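PDB 4YME: sensory box/GGDEF family protein from Caulobacter crescentus, which probably makes or turns over the bacterial second messenger cyclic di-GMP at the membrane, this chain being its GGDEF (diguanylate cyclase family) domain. Local coordinates for residues A[15-27]-A[132-144]. Numbering follows the deposited sequence.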
loop_
_atom_site.group_PDB
_atom_site.type_symbol
_atom_site.label_atom_id
_atom_site.label_comp_id
_atom_site.label_asym_id
_atom_site.label_seq_id
_atom_site.Cartn_x
_atom_site.Cartn_y
_atom_site.Cartn_z
ATOM N N SER A 15 0.496 -7.101 -12.116
ATOM C CA SER A 15 1.920 -6.723 -12.124
ATOM C C SER A 15 2.489 -6.730 -10.727
ATOM O O SER A 15 3.620 -7.106 -10.551
ATOM C CB SER A 15 2.218 -5.405 -12.821
ATOM O OG SER A 15 1.422 -4.349 -12.339
ATOM N N LEU A 16 1.687 -6.408 -9.718
ATOM C CA LEU A 16 2.121 -6.587 -8.347
ATOM C C LEU A 16 2.560 -8.012 -8.043
ATOM O O LEU A 16 3.643 -8.269 -7.504
ATOM C CB LEU A 16 0.986 -6.163 -7.373
ATOM C CG LEU A 16 1.178 -6.600 -5.923
ATOM C CD1 LEU A 16 2.354 -5.802 -5.386
ATOM C CD2 LEU A 16 -0.131 -6.419 -5.118
ATOM N N GLN A 17 1.699 -8.958 -8.387
ATOM C CA GLN A 17 1.998 -10.363 -8.071
ATOM C C GLN A 17 3.277 -10.793 -8.798
ATOM O O GLN A 17 4.144 -11.456 -8.201
ATOM C CB GLN A 17 0.811 -11.233 -8.503
ATOM C CG GLN A 17 0.969 -12.710 -8.108
ATOM C CD GLN A 17 1.875 -13.513 -9.073
ATOM O OE1 GLN A 17 2.028 -13.170 -10.278
ATOM N NE2 GLN A 17 2.499 -14.589 -8.533
HETATM N N MSE A 18 3.443 -10.373 -10.061
HETATM C CA MSE A 18 4.642 -10.781 -10.843
HETATM C C MSE A 18 5.923 -10.194 -10.232
HETATM O O MSE A 18 6.940 -10.856 -10.096
HETATM C CB MSE A 18 4.574 -10.310 -12.280
HETATM C CG MSE A 18 3.489 -10.948 -13.027
HETATM SE SE MSE A 18 3.367 -10.328 -14.876
HETATM C CE MSE A 18 3.700 -8.429 -14.873
ATOM N N ARG A 19 5.857 -8.927 -9.895
ATOM C CA ARG A 19 7.033 -8.240 -9.364
ATOM C C ARG A 19 7.371 -8.703 -7.941
ATOM O O ARG A 19 8.535 -8.799 -7.593
ATOM C CB ARG A 19 6.869 -6.731 -9.463
ATOM C CG ARG A 19 7.036 -6.207 -10.920
ATOM C CD ARG A 19 7.062 -4.701 -10.958
ATOM N NE ARG A 19 8.269 -4.199 -10.280
ATOM C CZ ARG A 19 8.595 -2.911 -10.154
ATOM N NH1 ARG A 19 7.791 -1.983 -10.643
ATOM N NH2 ARG A 19 9.688 -2.552 -9.514
ATOM N N LEU A 20 6.346 -9.037 -7.155
ATOM C CA LEU A 20 6.556 -9.559 -5.792
ATOM C C LEU A 20 7.195 -10.945 -5.863
ATOM O O LEU A 20 8.129 -11.253 -5.146
ATOM C CB LEU A 20 5.232 -9.539 -5.018
ATOM C CG LEU A 20 5.319 -10.172 -3.619
ATOM C CD1 LEU A 20 6.399 -9.529 -2.774
ATOM C CD2 LEU A 20 3.936 -9.971 -2.949
ATOM N N ALA A 21 6.701 -11.788 -6.783
ATOM C CA ALA A 21 7.310 -13.125 -6.935
ATOM C C ALA A 21 8.780 -12.994 -7.324
ATOM O O ALA A 21 9.641 -13.737 -6.775
ATOM C CB ALA A 21 6.560 -13.933 -7.935
ATOM N N ALA A 22 9.077 -12.068 -8.236
ATOM C CA ALA A 22 10.493 -11.872 -8.664
ATOM C C ALA A 22 11.340 -11.342 -7.509
ATOM O O ALA A 22 12.506 -11.724 -7.330
ATOM C CB ALA A 22 10.561 -10.957 -9.857
ATOM N N ALA A 23 10.755 -10.458 -6.698
ATOM C CA ALA A 23 11.448 -9.858 -5.557
ATOM C C ALA A 23 11.825 -10.924 -4.546
ATOM O O ALA A 23 12.894 -10.847 -3.955
ATOM C CB ALA A 23 10.574 -8.784 -4.896
ATOM N N ILE A 24 10.962 -11.911 -4.328
ATOM C CA ILE A 24 11.281 -12.999 -3.412
ATOM C C ILE A 24 12.575 -13.695 -3.876
ATOM O O ILE A 24 13.459 -13.958 -3.078
ATOM C CB ILE A 24 10.068 -13.988 -3.270
ATOM C CG1 ILE A 24 8.943 -13.319 -2.495
ATOM C CG2 ILE A 24 10.504 -15.309 -2.629
ATOM C CD1 ILE A 24 7.578 -14.057 -2.588
ATOM N N ASP A 25 12.665 -14.019 -5.172
ATOM C CA ASP A 25 13.869 -14.676 -5.670
ATOM C C ASP A 25 15.111 -13.778 -5.484
ATOM O O ASP A 25 16.190 -14.265 -5.147
ATOM C CB ASP A 25 13.741 -15.043 -7.133
ATOM C CG ASP A 25 12.729 -16.161 -7.382
ATOM O OD1 ASP A 25 12.413 -16.891 -6.418
ATOM O OD2 ASP A 25 12.234 -16.204 -8.529
ATOM N N ARG A 26 14.954 -12.483 -5.734
ATOM C CA ARG A 26 16.031 -11.540 -5.529
ATOM C C ARG A 26 16.565 -11.536 -4.085
ATOM O O ARG A 26 17.776 -11.675 -3.853
ATOM C CB ARG A 26 15.620 -10.148 -6.000
ATOM C CG ARG A 26 16.527 -9.055 -5.515
ATOM C CD ARG A 26 16.110 -7.692 -5.994
ATOM N NE ARG A 26 16.769 -6.653 -5.224
ATOM C CZ ARG A 26 16.839 -5.388 -5.614
ATOM N NH1 ARG A 26 16.334 -5.007 -6.796
ATOM N NH2 ARG A 26 17.457 -4.518 -4.857
ATOM N N VAL A 27 15.656 -11.453 -3.122
ATOM C CA VAL A 27 16.078 -11.252 -1.760
ATOM C C VAL A 27 16.550 -12.591 -1.158
ATOM O O VAL A 27 17.397 -12.601 -0.283
ATOM C CB VAL A 27 15.041 -10.541 -0.855
ATOM C CG1 VAL A 27 14.587 -9.238 -1.459
ATOM C CG2 VAL A 27 13.847 -11.391 -0.492
ATOM N N TYR A 132 8.729 -11.177 4.783
ATOM C CA TYR A 132 9.300 -12.384 4.227
ATOM C C TYR A 132 10.511 -12.833 5.101
ATOM O O TYR A 132 11.289 -11.973 5.502
ATOM C CB TYR A 132 9.791 -12.101 2.792
ATOM C CG TYR A 132 10.502 -13.270 2.149
ATOM C CD1 TYR A 132 9.779 -14.288 1.514
ATOM C CD2 TYR A 132 11.881 -13.367 2.153
ATOM C CE1 TYR A 132 10.418 -15.368 0.949
ATOM C CE2 TYR A 132 12.516 -14.469 1.612
ATOM C CZ TYR A 132 11.778 -15.467 1.015
ATOM O OH TYR A 132 12.421 -16.543 0.432
ATOM N N PRO A 133 10.637 -14.132 5.411
ATOM C CA PRO A 133 9.763 -15.231 5.047
ATOM C C PRO A 133 8.778 -15.672 6.145
ATOM O O PRO A 133 7.968 -16.555 5.900
ATOM C CB PRO A 133 10.762 -16.383 4.817
ATOM C CG PRO A 133 11.790 -16.111 5.779
ATOM C CD PRO A 133 11.952 -14.627 5.863
ATOM N N ASP A 134 8.826 -15.061 7.306
ATOM C CA ASP A 134 8.042 -15.546 8.436
ATOM C C ASP A 134 6.564 -15.473 8.218
ATOM O O ASP A 134 5.832 -16.342 8.688
ATOM C CB ASP A 134 8.405 -14.777 9.687
ATOM C CG ASP A 134 9.857 -15.044 10.143
ATOM O OD1 ASP A 134 10.486 -16.042 9.709
ATOM O OD2 ASP A 134 10.386 -14.208 10.911
ATOM N N ASP A 135 6.114 -14.451 7.466
ATOM C CA ASP A 135 4.717 -14.270 7.152
ATOM C C ASP A 135 4.308 -14.817 5.782
ATOM O O ASP A 135 3.217 -14.530 5.311
ATOM C CB ASP A 135 4.324 -12.794 7.287
ATOM C CG ASP A 135 4.535 -12.256 8.648
ATOM O OD1 ASP A 135 4.242 -13.021 9.651
ATOM O OD2 ASP A 135 5.020 -11.122 8.822
ATOM N N GLY A 136 5.178 -15.578 5.140
ATOM C CA GLY A 136 4.917 -16.187 3.876
ATOM C C GLY A 136 6.119 -16.229 2.975
ATOM O O GLY A 136 6.964 -15.326 2.976
ATOM N N ARG A 137 6.206 -17.288 2.204
ATOM C CA ARG A 137 7.354 -17.506 1.323
ATOM C C ARG A 137 7.015 -17.409 -0.142
ATOM O O ARG A 137 7.899 -17.567 -0.980
ATOM C CB ARG A 137 7.994 -18.876 1.612
ATOM C CG ARG A 137 8.347 -19.114 3.079
ATOM C CD ARG A 137 9.226 -20.406 3.200
ATOM N NE ARG A 137 10.597 -20.081 2.809
ATOM C CZ ARG A 137 11.580 -19.724 3.642
ATOM N NH1 ARG A 137 11.392 -19.702 4.965
ATOM N NH2 ARG A 137 12.776 -19.396 3.141
ATOM N N THR A 138 5.742 -17.136 -0.464
ATOM C CA THR A 138 5.271 -16.885 -1.791
ATOM C C THR A 138 4.528 -15.545 -1.822
ATOM O O THR A 138 4.113 -15.033 -0.782
ATOM C CB THR A 138 4.290 -17.945 -2.274
ATOM O OG1 THR A 138 3.070 -17.849 -1.510
ATOM C CG2 THR A 138 4.901 -19.295 -2.099
ATOM N N ALA A 139 4.388 -15.004 -3.012
ATOM C CA ALA A 139 3.676 -13.746 -3.185
ATOM C C ALA A 139 2.275 -13.803 -2.629
ATOM O O ALA A 139 1.852 -12.903 -1.878
ATOM C CB ALA A 139 3.653 -13.308 -4.654
ATOM N N GLU A 140 1.570 -14.895 -2.925
ATOM C CA GLU A 140 0.187 -15.046 -2.501
ATOM C C GLU A 140 0.070 -15.163 -0.997
ATOM O O GLU A 140 -0.863 -14.589 -0.418
ATOM C CB GLU A 140 -0.397 -16.291 -3.170
ATOM C CG GLU A 140 -0.524 -16.163 -4.672
ATOM C CD GLU A 140 0.819 -16.180 -5.479
ATOM O OE1 GLU A 140 1.904 -16.770 -5.094
ATOM O OE2 GLU A 140 0.765 -15.521 -6.556
ATOM N N ALA A 141 1.013 -15.893 -0.370
ATOM C CA ALA A 141 1.036 -16.040 1.082
ATOM C C ALA A 141 1.260 -14.695 1.747
ATOM O O ALA A 141 0.548 -14.360 2.691
ATOM C CB ALA A 141 2.040 -17.000 1.541
ATOM N N LEU A 142 2.217 -13.921 1.247
ATOM C CA LEU A 142 2.469 -12.589 1.809
ATOM C C LEU A 142 1.278 -11.644 1.614
ATOM O O LEU A 142 1.003 -10.832 2.516
ATOM C CB LEU A 142 3.677 -11.950 1.153
ATOM C CG LEU A 142 4.988 -12.613 1.571
ATOM C CD1 LEU A 142 6.160 -12.178 0.705
ATOM C CD2 LEU A 142 5.314 -12.351 3.037
HETATM N N MSE A 143 0.655 -11.698 0.446
HETATM C CA MSE A 143 -0.561 -10.890 0.112
HETATM C C MSE A 143 -1.637 -11.108 1.107
HETATM O O MSE A 143 -2.274 -10.149 1.643
HETATM C CB MSE A 143 -1.180 -11.381 -1.204
HETATM C CG MSE A 143 -0.503 -10.909 -2.385
HETATM SE SE MSE A 143 -0.185 -9.050 -2.062
HETATM C CE MSE A 143 -1.840 -8.367 -2.759
ATOM N N ALA A 144 -1.945 -12.393 1.302
ATOM C CA ALA A 144 -3.040 -12.809 2.179
ATOM C C ALA A 144 -2.766 -12.421 3.611
ATOM O O ALA A 144 -3.660 -11.921 4.322
ATOM C CB ALA A 144 -3.268 -14.278 2.097
#
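Ala21 and Ala139 bring the two backbones closest, CA to CA 5.3 Å, where the first turn of the helix starting at Ala139 packs against segment 15-27; the axes of the two helical segments approach to 9.8 Å, with 112° between their N-to-C directions. The CB of Ala139 points into this crossing and sits 3.7 Å from Leu20 CG, with Leu20 CD2 almost as near. Ile24 lies over the helix start. Its CD1 is 3.4 Å from Ala139 N and also touches Thr138 C and Leu142 CD1. The other branch, CG2, stands anti to the backbone N and meets Tyr132 CE1 at 3.6 Å, obliquely to the ring. Val27 CG2 touches the ring at CD2, and Pro133 CB covers one ring face. The Tyr132 hydroxyl is hydrogen-bonded to Glu28. Thr138 is the N-cap: its OG1 accepts from Ala141 N at 3.1 Å.

Toward the start of segment 15-27, Leu16 and the selenomethionine Met143 meet tip to tip, 3.5 Å from Leu16 CD2 to Met143 CE in one of the two conformers modelled for Met143, so this contact is less certain. At the more exposed edge of the contact, Gln17 bends at chi2 (-80°) and its NE2 donates to the syn lone pair of Glu140 OE2 at 2.8 Å. The bond is not straight, 133° at the hydrogen, and the carboxylate oxygen is tilted out of the amide plane. A leucine in place of Gln17 would probably leave Glu140 OE2 without this donor and its carboxylate freer to turn.

The contact joins the first and last helices of the ferredoxin-like GGDEF domain. Both lean on the central antiparallel sheet: Leu20, Ile24 and Val27 rest on strand 33-41, while Leu16 and Met143 share Leu80 of strand 76-81 and Ile86 of strand 84-91.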